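Local structure of ABC transporter ATP-binding protein (2PJZ) at residues I34-N39 / Y194-L199; S77-E82 / V137-A142; L152-E157 / T182-M187; S211-S216 / M246-L251. The protein probably binds and hydrolyses ATP as the nucleotide-binding subunit of an ABC transporter, possibly one for cobalt. All coordinates share one frame; numbering follows the deposited sequence.

Interaction 1 (I34-N39 / Y194-L199)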
loop_
_atom_site.group_PDB
_atom_site.type_symbol
_atom_site.label_atom_id
_atom_site.label_comp_id
_atom_site.label_asym_id
_atom_site.label_seq_id
_atom_site.Cartn_x
_atom_site.Cartn_y
_atom_site.Cartn_z
ATOM N N ILE A 34 -3.519 -6.004 0.834
ATOM C CA ILE A 34 -3.812 -4.603 1.075
ATOM C C ILE A 34 -3.756 -4.331 2.567
ATOM O O ILE A 34 -4.275 -5.105 3.370
ATOM C CB ILE A 34 -5.219 -4.220 0.514
ATOM C CG1 ILE A 34 -5.250 -4.431 -0.997
ATOM C CG2 ILE A 34 -5.584 -2.746 0.877
ATOM C CD1 ILE A 34 -6.673 -4.465 -1.569
ATOM N N ILE A 35 -3.090 -3.251 2.960
ATOM C CA ILE A 35 -3.063 -2.917 4.364
ATOM C C ILE A 35 -3.925 -1.672 4.455
ATOM O O ILE A 35 -3.656 -0.690 3.751
ATOM C CB ILE A 35 -1.623 -2.610 4.857
ATOM C CG1 ILE A 35 -0.773 -3.894 4.829
ATOM C CG2 ILE A 35 -1.662 -2.000 6.280
ATOM C CD1 ILE A 35 0.694 -3.658 5.326
ATOM N N LEU A 36 -4.971 -1.756 5.291
ATOM C CA LEU A 36 -5.946 -0.669 5.439
ATOM C C LEU A 36 -5.709 -0.013 6.756
ATOM O O LEU A 36 -5.573 -0.676 7.765
ATOM C CB LEU A 36 -7.398 -1.206 5.447
ATOM C CG LEU A 36 -7.911 -1.884 4.205
ATOM C CD1 LEU A 36 -9.291 -2.530 4.495
ATOM C CD2 LEU A 36 -7.973 -0.851 3.044
ATOM N N GLY A 37 -5.617 1.300 6.772
ATOM C CA GLY A 37 -5.421 1.931 8.073
ATOM C C GLY A 37 -5.773 3.385 7.912
ATOM O O GLY A 37 -5.590 3.926 6.829
ATOM N N PRO A 38 -6.253 4.019 8.997
ATOM C CA PRO A 38 -6.494 5.459 8.977
ATOM C C PRO A 38 -5.248 6.255 8.680
ATOM O O PRO A 38 -4.116 5.770 8.879
ATOM C CB PRO A 38 -7.011 5.762 10.398
ATOM C CG PRO A 38 -6.720 4.593 11.210
ATOM C CD PRO A 38 -6.617 3.404 10.288
ATOM N N ASN A 39 -5.452 7.484 8.217
ATOM C CA ASN A 39 -4.364 8.407 8.067
ATOM C C ASN A 39 -3.679 8.477 9.430
ATOM O O ASN A 39 -4.339 8.414 10.478
ATOM C CB ASN A 39 -4.842 9.783 7.551
ATOM C CG ASN A 39 -4.901 9.846 6.019
ATOM O OD1 ASN A 39 -4.190 9.105 5.324
ATOM N ND2 ASN A 39 -5.745 10.735 5.489
ATOM N N TYR A 194 -8.527 -10.105 -3.380
ATOM C CA TYR A 194 -7.290 -9.836 -2.603
ATOM C C TYR A 194 -7.521 -10.008 -1.133
ATOM O O TYR A 194 -8.665 -9.986 -0.698
ATOM C CB TYR A 194 -6.785 -8.423 -2.883
ATOM C CG TYR A 194 -6.219 -8.294 -4.252
ATOM C CD1 TYR A 194 -4.947 -7.779 -4.466
ATOM C CD2 TYR A 194 -6.969 -8.682 -5.357
ATOM C CE1 TYR A 194 -4.435 -7.681 -5.782
ATOM C CE2 TYR A 194 -6.473 -8.608 -6.628
ATOM C CZ TYR A 194 -5.219 -8.117 -6.848
ATOM O OH TYR A 194 -4.800 -8.064 -8.157
ATOM N N LYS A 195 -6.446 -10.229 -0.369
ATOM C CA LYS A 195 -6.526 -10.283 1.078
ATOM C C LYS A 195 -6.166 -8.901 1.631
ATOM O O LYS A 195 -5.319 -8.192 1.048
ATOM C CB LYS A 195 -5.542 -11.302 1.664
ATOM C CG LYS A 195 -5.833 -12.773 1.317
ATOM C CD LYS A 195 -4.843 -13.653 2.066
ATOM C CE LYS A 195 -4.813 -15.063 1.490
ATOM N NZ LYS A 195 -3.422 -15.573 1.673
ATOM N N ALA A 196 -6.818 -8.559 2.738
ATOM C CA ALA A 196 -6.554 -7.340 3.511
ATOM C C ALA A 196 -6.134 -7.572 4.969
ATOM O O ALA A 196 -6.551 -8.526 5.658
ATOM C CB ALA A 196 -7.805 -6.380 3.471
ATOM N N TYR A 197 -5.326 -6.633 5.457
ATOM C CA TYR A 197 -5.001 -6.510 6.861
ATOM C C TYR A 197 -5.383 -5.092 7.296
ATOM O O TYR A 197 -5.376 -4.185 6.491
ATOM C CB TYR A 197 -3.495 -6.656 7.060
ATOM C CG TYR A 197 -2.992 -8.044 6.767
ATOM C CD1 TYR A 197 -2.755 -8.932 7.809
ATOM C CD2 TYR A 197 -2.765 -8.461 5.454
ATOM C CE1 TYR A 197 -2.289 -10.236 7.571
ATOM C CE2 TYR A 197 -2.300 -9.767 5.185
ATOM C CZ TYR A 197 -2.065 -10.635 6.272
ATOM O OH TYR A 197 -1.631 -11.924 6.070
ATOM N N PHE A 198 -5.757 -4.944 8.557
ATOM C CA PHE A 198 -5.974 -3.633 9.170
ATOM C C PHE A 198 -4.764 -3.254 10.030
ATOM O O PHE A 198 -4.305 -4.056 10.824
ATOM C CB PHE A 198 -7.189 -3.704 10.102
ATOM C CG PHE A 198 -8.484 -3.811 9.363
ATOM C CD1 PHE A 198 -9.192 -2.649 9.006
ATOM C CD2 PHE A 198 -8.987 -5.063 9.009
ATOM C CE1 PHE A 198 -10.410 -2.734 8.316
ATOM C CE2 PHE A 198 -10.214 -5.158 8.332
ATOM C CZ PHE A 198 -10.919 -3.997 7.979
ATOM N N LEU A 199 -4.271 -2.033 9.875
ATOM C CA LEU A 199 -3.287 -1.504 10.836
ATOM C C LEU A 199 -4.110 -0.705 11.851
ATOM O O LEU A 199 -4.435 0.455 11.586
ATOM C CB LEU A 199 -2.254 -0.622 10.118
ATOM C CG LEU A 199 -1.018 -0.135 10.898
ATOM C CD1 LEU A 199 -0.214 -1.284 11.534
ATOM C CD2 LEU A 199 -0.167 0.655 9.975
#
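Ile34 and Leu36 each turn both backbone polar groups to strand 195-199, which runs in the same direction, with segment axes 4.5 Å apart and 30° between them. Ile34 N donates to Lys195 O at 2.8 Å, and Ile34 O accepts from Tyr197 N. Two residues on, Leu36 N reaches Tyr197 O over 2.7 Å while Leu36 O receives Leu199 N. Each of the two thus straddles its bridge partner, Ala196 or Phe198, which is the pattern of parallel pairing, and all four N-H...O bonds are nearly straight. Ile34 O takes a further contact from Ala196 CA at 3.2 Å.

Side chains follow the alternation. On one face, Leu36 and Phe198 lie side by side, both with CG beside the backbone N (chi1 -64° and -72°), bringing Leu36 CD1 obliquely to 4.0 Å from Phe198 CE1. Ile34 shares this face and crosses Tyr194 at about a right angle, its CD1 4.2 Å from Tyr194 CB. On the opposite face, where Ile35 and Tyr197 project, Ile35 CG2 meets Leu199 CB at 4.1 Å.

Further out, Leu213 of helix 210-214 packs on Leu36 and Phe198, while the backbone of Ile35 bonds to Leu180 and Thr182 on the other neighbouring strand. Lys195 NZ, leading away from the contact, forms a salt bridge with Glu31. Past the strand, Gly37 opens a Walker A-like loop, its O bonded to Lys43 NZ.

Buried amides and carbonyls are therefore paired between apolar layers, holding the strand that leads into the probable phosphate-binding loop within the interior of the sheet.

Interaction 2 (S77-E82 / V137-A142)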
loop_
_atom_site.group_PDB
_atom_site.type_symbol
_atom_site.label_atom_id
_atom_site.label_comp_id
_atom_site.label_asym_id
_atom_site.label_seq_id
_atom_site.Cartn_x
_atom_site.Cartn_y
_atom_site.Cartn_z
ATOM N N SER A 77 9.937 -3.014 -6.813
ATOM C CA SER A 77 9.624 -1.635 -7.139
ATOM C C SER A 77 8.727 -1.018 -6.077
ATOM O O SER A 77 7.946 -1.712 -5.438
ATOM C CB SER A 77 8.804 -1.555 -8.456
ATOM O OG SER A 77 9.591 -1.866 -9.545
ATOM N N THR A 78 8.818 0.303 -5.928
ATOM C CA THR A 78 7.864 1.060 -5.114
ATOM C C THR A 78 7.492 2.335 -5.885
ATOM O O THR A 78 8.255 2.817 -6.736
ATOM C CB THR A 78 8.428 1.406 -3.677
ATOM O OG1 THR A 78 7.443 2.114 -2.887
ATOM C CG2 THR A 78 9.701 2.291 -3.787
ATOM N N ASN A 79 6.300 2.837 -5.620
ATOM C CA ASN A 79 5.897 4.155 -6.149
ATOM C C ASN A 79 6.143 5.271 -5.163
ATOM O O ASN A 79 5.732 6.405 -5.415
ATOM C CB ASN A 79 4.413 4.135 -6.531
ATOM C CG ASN A 79 3.483 4.082 -5.312
ATOM O OD1 ASN A 79 3.917 3.851 -4.179
ATOM N ND2 ASN A 79 2.194 4.341 -5.548
ATOM N N LEU A 80 6.830 4.975 -4.045
ATOM C CA LEU A 80 7.045 6.018 -3.010
ATOM C C LEU A 80 7.832 7.198 -3.587
ATOM O O LEU A 80 8.797 7.001 -4.347
ATOM C CB LEU A 80 7.793 5.477 -1.781
ATOM C CG LEU A 80 6.967 4.627 -0.811
ATOM C CD1 LEU A 80 7.974 3.818 0.057
ATOM C CD2 LEU A 80 6.028 5.460 0.073
ATOM N N PRO A 81 7.434 8.424 -3.218
ATOM C CA PRO A 81 8.074 9.600 -3.831
ATOM C C PRO A 81 9.590 9.624 -3.592
ATOM O O PRO A 81 10.329 10.092 -4.448
ATOM C CB PRO A 81 7.395 10.791 -3.136
ATOM C CG PRO A 81 6.143 10.284 -2.598
ATOM C CD PRO A 81 6.375 8.792 -2.267
ATOM N N GLU A 82 10.036 9.087 -2.456
ATOM C CA GLU A 82 11.470 9.020 -2.096
ATOM C C GLU A 82 12.323 8.261 -3.139
ATOM O O GLU A 82 13.542 8.484 -3.252
ATOM C CB GLU A 82 11.645 8.346 -0.725
ATOM C CG GLU A 82 11.170 9.146 0.493
ATOM C CD GLU A 82 9.698 8.955 0.853
ATOM O OE1 GLU A 82 8.862 8.475 0.035
ATOM O OE2 GLU A 82 9.360 9.331 1.990
ATOM N N VAL A 137 2.091 8.737 -12.370
ATOM C CA VAL A 137 3.422 8.564 -12.997
ATOM C C VAL A 137 4.307 7.615 -12.151
ATOM O O VAL A 137 4.934 6.671 -12.690
ATOM C CB VAL A 137 4.103 9.929 -13.265
ATOM C CG1 VAL A 137 5.608 9.783 -13.603
ATOM C CG2 VAL A 137 3.359 10.669 -14.397
ATOM N N ARG A 138 4.319 7.832 -10.830
ATOM C CA ARG A 138 5.147 6.999 -9.942
ATOM C C ARG A 138 4.692 5.527 -9.896
ATOM O O ARG A 138 5.522 4.592 -9.900
ATOM C CB ARG A 138 5.190 7.622 -8.527
ATOM C CG ARG A 138 6.129 8.850 -8.454
ATOM C CD ARG A 138 6.186 9.447 -7.020
ATOM N NE ARG A 138 4.990 10.234 -6.683
ATOM C CZ ARG A 138 4.032 9.850 -5.841
ATOM N NH1 ARG A 138 4.093 8.683 -5.190
ATOM N NH2 ARG A 138 3.001 10.660 -5.622
ATOM N N THR A 139 3.385 5.306 -9.869
ATOM C CA THR A 139 2.862 3.933 -9.946
ATOM C C THR A 139 3.219 3.288 -11.303
ATOM O O THR A 139 3.642 2.123 -11.371
ATOM C CB THR A 139 1.344 3.883 -9.649
ATOM O OG1 THR A 139 1.104 4.348 -8.314
ATOM C CG2 THR A 139 0.815 2.443 -9.750
ATOM N N SER A 140 3.095 4.059 -12.376
ATOM C CA SER A 140 3.434 3.574 -13.704
ATOM C C SER A 140 4.931 3.234 -13.793
ATOM O O SER A 140 5.300 2.183 -14.317
ATOM C CB SER A 140 3.017 4.610 -14.770
ATOM O OG SER A 140 1.615 4.745 -14.789
ATOM N N LEU A 141 5.790 4.098 -13.269
ATOM C CA LEU A 141 7.233 3.776 -13.190
ATOM C C LEU A 141 7.508 2.461 -12.411
ATOM O O LEU A 141 8.323 1.621 -12.839
ATOM C CB LEU A 141 7.996 4.926 -12.530
ATOM C CG LEU A 141 8.146 6.217 -13.355
ATOM C CD1 LEU A 141 8.502 7.359 -12.425
ATOM C CD2 LEU A 141 9.211 6.080 -14.469
ATOM N N ALA A 142 6.849 2.312 -11.267
ATOM C CA ALA A 142 7.012 1.091 -10.463
ATOM C C ALA A 142 6.618 -0.163 -11.281
ATOM O O ALA A 142 7.322 -1.174 -11.260
ATOM C CB ALA A 142 6.205 1.180 -9.188
#
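In ABC ATPases the helix that follows the signature motif packs beside the strand leading into the Q-loop, and helix 131-144 meets the end of strand 76-78 in the position expected of that pair. Arg138 reaches the turn with its guanidinium: NH1 donates to Asn79 O at 2.8 Å, close to the guanidinium plane. Its chain bends at chi3 (-76°), folding the head back over the turn, where Pro81 CG lies above one face at 3.7 Å from NH1. Arg138 NE is held separately by Ser134 OG.

Both ends of the Asn79 amide are engaged as well. Its ND2 points almost straight at Thr139 OG1, 3.0 Å away, with an N-H...O angle of 164°, and OD1 accepts from Asp153 N on the adjacent strand. Thr139 OG1 is also bonded to Val135 O of its own helix. Farther up the helix, Ser77 OG donates to an in-plane lone pair of Ala142 O at 2.9 Å, and Ala142 CB sits 3.6 Å from Thr78 O. Thr78 OG1 accepts from Leu80 N in an ST turn and is also hydrogen-bonded to Gly151 O on the adjacent strand.

Largely buried, the contact relies on polar bonds more than on apolar packing. Asn79, its rotation fixed, links helix to sheet.

Interaction 3 (L152-E157 / T182-M187)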
loop_
_atom_site.group_PDB
_atom_site.type_symbol
_atom_site.label_atom_id
_atom_site.label_comp_id
_atom_site.label_asym_id
_atom_site.label_seq_id
_atom_site.Cartn_x
_atom_site.Cartn_y
_atom_site.Cartn_z
ATOM N N LEU A 152 3.200 -0.488 -2.870
ATOM C CA LEU A 152 2.476 0.630 -3.440
ATOM C C LEU A 152 1.798 1.462 -2.357
ATOM O O LEU A 152 1.003 0.953 -1.581
ATOM C CB LEU A 152 1.479 0.154 -4.489
ATOM C CG LEU A 152 2.078 -0.532 -5.701
ATOM C CD1 LEU A 152 0.960 -1.098 -6.585
ATOM C CD2 LEU A 152 2.964 0.454 -6.495
ATOM N N ASP A 153 2.161 2.736 -2.296
ATOM C CA ASP A 153 1.531 3.665 -1.345
ATOM C C ASP A 153 0.368 4.437 -2.017
ATOM O O ASP A 153 0.554 5.109 -3.040
ATOM C CB ASP A 153 2.571 4.642 -0.824
ATOM C CG ASP A 153 2.031 5.546 0.282
ATOM O OD1 ASP A 153 1.164 5.107 1.064
ATOM O OD2 ASP A 153 2.469 6.697 0.331
ATOM N N GLU A 154 -0.814 4.349 -1.427
ATOM C CA GLU A 154 -1.977 5.194 -1.816
ATOM C C GLU A 154 -2.067 5.476 -3.307
ATOM O O GLU A 154 -2.049 6.660 -3.713
ATOM C CB GLU A 154 -1.936 6.537 -1.064
ATOM C CG GLU A 154 -2.122 6.392 0.419
ATOM C CD GLU A 154 -3.577 6.154 0.819
ATOM O OE1 GLU A 154 -4.450 5.907 -0.057
ATOM O OE2 GLU A 154 -3.817 6.200 2.039
ATOM N N PRO A 155 -2.163 4.423 -4.141
ATOM C CA PRO A 155 -2.055 4.681 -5.581
ATOM C C PRO A 155 -3.292 5.392 -6.175
ATOM O O PRO A 155 -3.264 5.778 -7.328
ATOM C CB PRO A 155 -1.900 3.281 -6.187
ATOM C CG PRO A 155 -2.541 2.349 -5.193
ATOM C CD PRO A 155 -2.346 2.982 -3.832
ATOM N N PHE A 156 -4.329 5.590 -5.365
ATOM C CA PHE A 156 -5.619 6.082 -5.874
ATOM C C PHE A 156 -5.969 7.458 -5.334
ATOM O O PHE A 156 -6.962 8.063 -5.757
ATOM C CB PHE A 156 -6.752 5.125 -5.501
ATOM C CG PHE A 156 -6.461 3.674 -5.786
ATOM C CD1 PHE A 156 -6.421 3.199 -7.086
ATOM C CD2 PHE A 156 -6.273 2.777 -4.733
ATOM C CE1 PHE A 156 -6.172 1.853 -7.352
ATOM C CE2 PHE A 156 -6.028 1.432 -4.983
ATOM C CZ PHE A 156 -5.976 0.973 -6.295
ATOM N N GLU A 157 -5.169 7.956 -4.402
ATOM C CA GLU A 157 -5.504 9.205 -3.736
ATOM C C GLU A 157 -5.295 10.372 -4.691
ATOM O O GLU A 157 -4.305 10.419 -5.400
ATOM C CB GLU A 157 -4.709 9.348 -2.440
ATOM C CG GLU A 157 -5.112 10.536 -1.602
ATOM C CD GLU A 157 -4.741 10.393 -0.131
ATOM O OE1 GLU A 157 -3.862 9.571 0.215
ATOM O OE2 GLU A 157 -5.341 11.120 0.689
ATOM N N THR A 182 -3.505 1.770 1.792
ATOM C CA THR A 182 -4.523 2.796 1.527
ATOM C C THR A 182 -5.431 3.050 2.705
ATOM O O THR A 182 -5.672 2.148 3.532
ATOM C CB THR A 182 -5.392 2.437 0.281
ATOM O OG1 THR A 182 -6.237 3.558 -0.047
ATOM C CG2 THR A 182 -6.251 1.183 0.559
ATOM N N HIS A 183 -5.954 4.284 2.779
ATOM C CA HIS A 183 -6.969 4.625 3.769
ATOM C C HIS A 183 -8.366 4.685 3.098
ATOM O O HIS A 183 -9.386 4.845 3.779
ATOM C CB HIS A 183 -6.632 5.970 4.446
ATOM C CG HIS A 183 -6.802 7.161 3.555
ATOM N ND1 HIS A 183 -7.974 7.887 3.503
ATOM C CD2 HIS A 183 -5.952 7.762 2.686
ATOM C CE1 HIS A 183 -7.845 8.875 2.637
ATOM N NE2 HIS A 183 -6.632 8.823 2.123
ATOM N N GLU A 184 -8.377 4.575 1.773
ATOM C CA GLU A 184 -9.578 4.756 0.946
ATOM C C GLU A 184 -10.399 3.485 0.737
ATOM O O GLU A 184 -9.939 2.522 0.153
ATOM C CB GLU A 184 -9.185 5.331 -0.416
ATOM C CG GLU A 184 -8.269 6.510 -0.266
ATOM C CD GLU A 184 -8.133 7.280 -1.531
ATOM O OE1 GLU A 184 -7.564 6.729 -2.491
ATOM O OE2 GLU A 184 -8.578 8.449 -1.549
ATOM N N LEU A 185 -11.627 3.501 1.211
ATOM C CA LEU A 185 -12.447 2.302 1.209
ATOM C C LEU A 185 -13.223 2.146 -0.095
ATOM O O LEU A 185 -13.656 1.043 -0.432
ATOM C CB LEU A 185 -13.406 2.337 2.405
ATOM C CG LEU A 185 -12.809 2.386 3.808
ATOM C CD1 LEU A 185 -13.898 2.695 4.799
ATOM C CD2 LEU A 185 -12.087 1.086 4.198
ATOM N N ASP A 186 -13.382 3.248 -0.833
ATOM C CA ASP A 186 -14.161 3.251 -2.076
ATOM C C ASP A 186 -13.488 2.480 -3.221
ATOM O O ASP A 186 -14.084 2.265 -4.282
ATOM C CB ASP A 186 -14.533 4.698 -2.481
ATOM C CG ASP A 186 -13.313 5.568 -2.862
ATOM O OD1 ASP A 186 -12.155 5.091 -2.810
ATOM O OD2 ASP A 186 -13.519 6.756 -3.235
ATOM N N MET A 187 -12.243 2.055 -3.001
ATOM C CA MET A 187 -11.523 1.335 -4.024
ATOM C C MET A 187 -11.536 -0.185 -3.859
ATOM O O MET A 187 -11.160 -0.916 -4.783
ATOM C CB MET A 187 -10.082 1.841 -4.112
ATOM C CG MET A 187 -9.656 1.883 -5.555
ATOM S SD MET A 187 -10.442 3.337 -6.225
ATOM C CE MET A 187 -11.205 2.707 -7.733
HETATM O O HOH W 1 -5.222 5.260 -2.336
#
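The Walker B strand and the switch (H-loop) histidine of ABC ATPases meet here, judging by sequence and topology: Glu154 follows the strand's last residue, Asp153, and His183 follows strand 177-182. The first of these segments then makes a type I turn from Glu154 to Glu157, placing two carboxylates before the second. Glu154 OE1 accepts from Thr182 OG1 at 3.0 Å, the hydroxyl approaching from above the carboxylate plane. Thr182 OG1 also receives Glu184 N, forming an ST turn.

His183 has CG between the backbone N and the carbonyl carbon (chi1 71°), which swings the ring towards the turn. There NE2 donates to Glu157 OE2 over 3.0 Å; the acceptor lies near the ring plane, but the carboxylate is met well above its own plane. Glu184 CG rests over one face of the imidazole.

A water joins the two sides, donating to Glu154 OE1 and to Glu184 OE1, the latter at 2.8 Å, and accepting from Phe156 N at 3.2 Å. Arg164 forms a salt bridge with Glu184 OE1, and Lys43 touches both Glu154 and His183.

Away from this polar cluster, the Phe156 ring is sandwiched: Pro155 CG lies offset over one face, and on the opposite face Met187 CG stands 3.5 Å from the centroid, with SD at 4.3 Å in a Met-aromatic contact.

Interaction 4 (S211-S216 / M246-L251)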
loop_
_atom_site.group_PDB
_atom_site.type_symbol
_atom_site.label_atom_id
_atom_site.label_comp_id
_atom_site.label_asym_id
_atom_site.label_seq_id
_atom_site.Cartn_x
_atom_site.Cartn_y
_atom_site.Cartn_z
ATOM N N SER A 211 -13.353 -9.654 -0.632
ATOM C CA SER A 211 -14.698 -10.054 -1.095
ATOM C C SER A 211 -15.631 -10.181 0.096
ATOM O O SER A 211 -16.753 -9.661 0.068
ATOM C CB SER A 211 -14.647 -11.369 -1.908
ATOM O OG SER A 211 -15.968 -11.781 -2.272
ATOM N N GLU A 212 -15.178 -10.852 1.149
ATOM C CA GLU A 212 -15.982 -11.083 2.332
ATOM C C GLU A 212 -16.151 -9.803 3.169
ATOM O O GLU A 212 -17.243 -9.510 3.683
ATOM C CB GLU A 212 -15.410 -12.228 3.149
ATOM C CG GLU A 212 -15.132 -13.448 2.222
ATOM C CD GLU A 212 -15.561 -14.781 2.772
ATOM O OE1 GLU A 212 -14.765 -15.742 2.671
ATOM O OE2 GLU A 212 -16.698 -14.893 3.268
ATOM N N LEU A 213 -15.065 -9.038 3.287
ATOM C CA LEU A 213 -15.133 -7.728 3.948
ATOM C C LEU A 213 -16.217 -6.833 3.351
ATOM O O LEU A 213 -17.004 -6.262 4.097
ATOM C CB LEU A 213 -13.778 -7.028 3.851
ATOM C CG LEU A 213 -13.528 -5.746 4.645
ATOM C CD1 LEU A 213 -13.675 -5.944 6.133
ATOM C CD2 LEU A 213 -12.119 -5.253 4.278
ATOM N N LEU A 214 -16.257 -6.729 2.024
ATOM C CA LEU A 214 -17.140 -5.795 1.317
ATOM C C LEU A 214 -18.623 -6.059 1.550
ATOM O O LEU A 214 -19.457 -5.156 1.344
ATOM C CB LEU A 214 -16.863 -5.811 -0.180
ATOM C CG LEU A 214 -15.649 -5.066 -0.730
ATOM C CD1 LEU A 214 -15.371 -5.524 -2.115
ATOM C CD2 LEU A 214 -15.868 -3.560 -0.709
ATOM N N GLU A 215 -18.940 -7.282 1.976
ATOM C CA GLU A 215 -20.319 -7.696 2.248
ATOM C C GLU A 215 -20.510 -8.004 3.719
ATOM O O GLU A 215 -21.512 -8.605 4.114
ATOM C CB GLU A 215 -20.727 -8.894 1.350
ATOM C CG GLU A 215 -20.775 -8.551 -0.153
ATOM C CD GLU A 215 -21.707 -7.371 -0.490
ATOM O OE1 GLU A 215 -22.691 -7.112 0.264
ATOM O OE2 GLU A 215 -21.462 -6.698 -1.520
ATOM N N SER A 216 -19.564 -7.572 4.549
ATOM C CA SER A 216 -19.617 -7.837 5.978
ATOM C C SER A 216 -20.255 -6.698 6.766
ATOM O O SER A 216 -20.480 -5.604 6.232
ATOM C CB SER A 216 -18.199 -8.008 6.522
ATOM O OG SER A 216 -17.485 -6.802 6.277
ATOM N N MET A 246 -23.814 -2.574 11.215
ATOM C CA MET A 246 -23.683 -1.675 10.072
ATOM C C MET A 246 -22.735 -2.263 9.028
ATOM O O MET A 246 -21.758 -2.901 9.374
ATOM C CB MET A 246 -23.211 -0.271 10.484
ATOM C CG MET A 246 -23.373 0.748 9.356
ATOM S SD MET A 246 -22.479 2.315 9.522
ATOM C CE MET A 246 -21.833 2.292 7.873
ATOM N N LYS A 247 -23.057 -2.024 7.763
ATOM C CA LYS A 247 -22.313 -2.548 6.636
ATOM C C LYS A 247 -20.922 -1.910 6.556
ATOM O O LYS A 247 -20.778 -0.688 6.579
ATOM C CB LYS A 247 -23.072 -2.274 5.329
ATOM C CG LYS A 247 -24.458 -2.930 5.239
ATOM C CD LYS A 247 -24.332 -4.444 5.095
ATOM C CE LYS A 247 -25.710 -5.106 5.052
ATOM N NZ LYS A 247 -25.599 -6.593 5.128
ATOM N N PHE A 248 -19.898 -2.753 6.455
ATOM C CA PHE A 248 -18.544 -2.248 6.294
ATOM C C PHE A 248 -18.472 -1.394 5.046
ATOM O O PHE A 248 -17.799 -0.352 5.034
ATOM C CB PHE A 248 -17.540 -3.406 6.202
ATOM C CG PHE A 248 -16.132 -2.933 6.058
ATOM C CD1 PHE A 248 -15.354 -2.713 7.180
ATOM C CD2 PHE A 248 -15.619 -2.651 4.810
ATOM C CE1 PHE A 248 -14.055 -2.233 7.055
ATOM C CE2 PHE A 248 -14.325 -2.176 4.675
ATOM C CZ PHE A 248 -13.555 -1.979 5.811
ATOM N N GLY A 249 -19.187 -1.827 4.002
ATOM C CA GLY A 249 -19.301 -1.077 2.754
ATOM C C GLY A 249 -19.846 0.340 2.856
ATOM O O GLY A 249 -19.694 1.135 1.931
ATOM N N ALA A 250 -20.512 0.662 3.958
ATOM C CA ALA A 250 -21.083 1.986 4.090
ATOM C C ALA A 250 -20.262 2.841 5.048
ATOM O O ALA A 250 -20.585 4.012 5.278
ATOM C CB ALA A 250 -22.560 1.897 4.538
ATOM N N LEU A 251 -19.158 2.273 5.554
ATOM C CA LEU A 251 -18.380 2.897 6.622
ATOM C C LEU A 251 -17.892 4.305 6.285
ATOM O O LEU A 251 -17.910 5.198 7.131
ATOM C CB LEU A 251 -17.207 2.000 7.050
ATOM C CG LEU A 251 -17.020 1.972 8.561
ATOM C CD1 LEU A 251 -18.167 1.194 9.164
ATOM C CD2 LEU A 251 -15.686 1.350 8.928
HETATM O O HOH W 2 -20.603 -4.284 3.622
#
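Leu213 and Phe248 form the dense part of this contact, and a water-bridged seam at Leu214 and Gly249 forms the loose one. On the dense side, the branched end of Leu213 lies across a face of the Phe248 ring. Its CD1 stands 3.7 Å from the ring centroid, only 7° off the normal, a CH-pi contact over the centre. The other two carbons of the branch bear on the rim: CG is 3.7 Å from Phe248 CE2, and CD2 lies near CE2 and CZ. Phe248 holds CG anti to the backbone N (chi1 -179°), and this sends the ring inward beneath the helix end. Phe198 of the core sheet touches both partners, while Leu185 adds to the packing round the ring and Ile239 to that round Leu213.

One direct backbone bond marks the border, Phe248 N to Ser216 O at 2.9 Å and 170°. Beyond it, the chains separate: Leu214 O and Gly249 N are 4.3 Å apart, and a water fills the step. That water donates to Leu214 O at 2.7 Å and to Ser216 O, and accepts from Gly249 N at 2.9 Å. Gly249 is exposed, and Lys247 sends its amine to a salt bridge with Asp243.

Together with the Met246-Ile218 backbone pairing, the Phe248-Ser216 bond is in register with the antiparallel pairing of strands 216-220 and 246-247. It belongs to a small C-terminal antiparallel sheet joined to the ATPase core through helix 210-214, consistent with the accessory beta subdomains that follow the nucleotide-binding core in some ABC ATPases.

Overall arrangement
From the N terminus, strand 32-36 opens the longest loop, which interaction 1 closes by setting strand 195-200 beside it, its segments 155 residues apart at their nearest ends. Interactions 2 and 3 are nested within that loop, one after the other. Interaction 2 ties the edge strand 76-78 to helix 131-144; interaction 3 joins the ends of strands 149-153 and 177-182. Asn79 OD1 to Asp153 N connects these two, and Ile35 O to Thr182 N connects interactions 3 and 1, so contacts pass across the mixed sheet. Interaction 4 follows in series, closing the C-terminal sheet against helix 210-214. It touches interaction 1 through Phe198 and Phe248, but lies about 30 Å, centre to centre, from interaction 2.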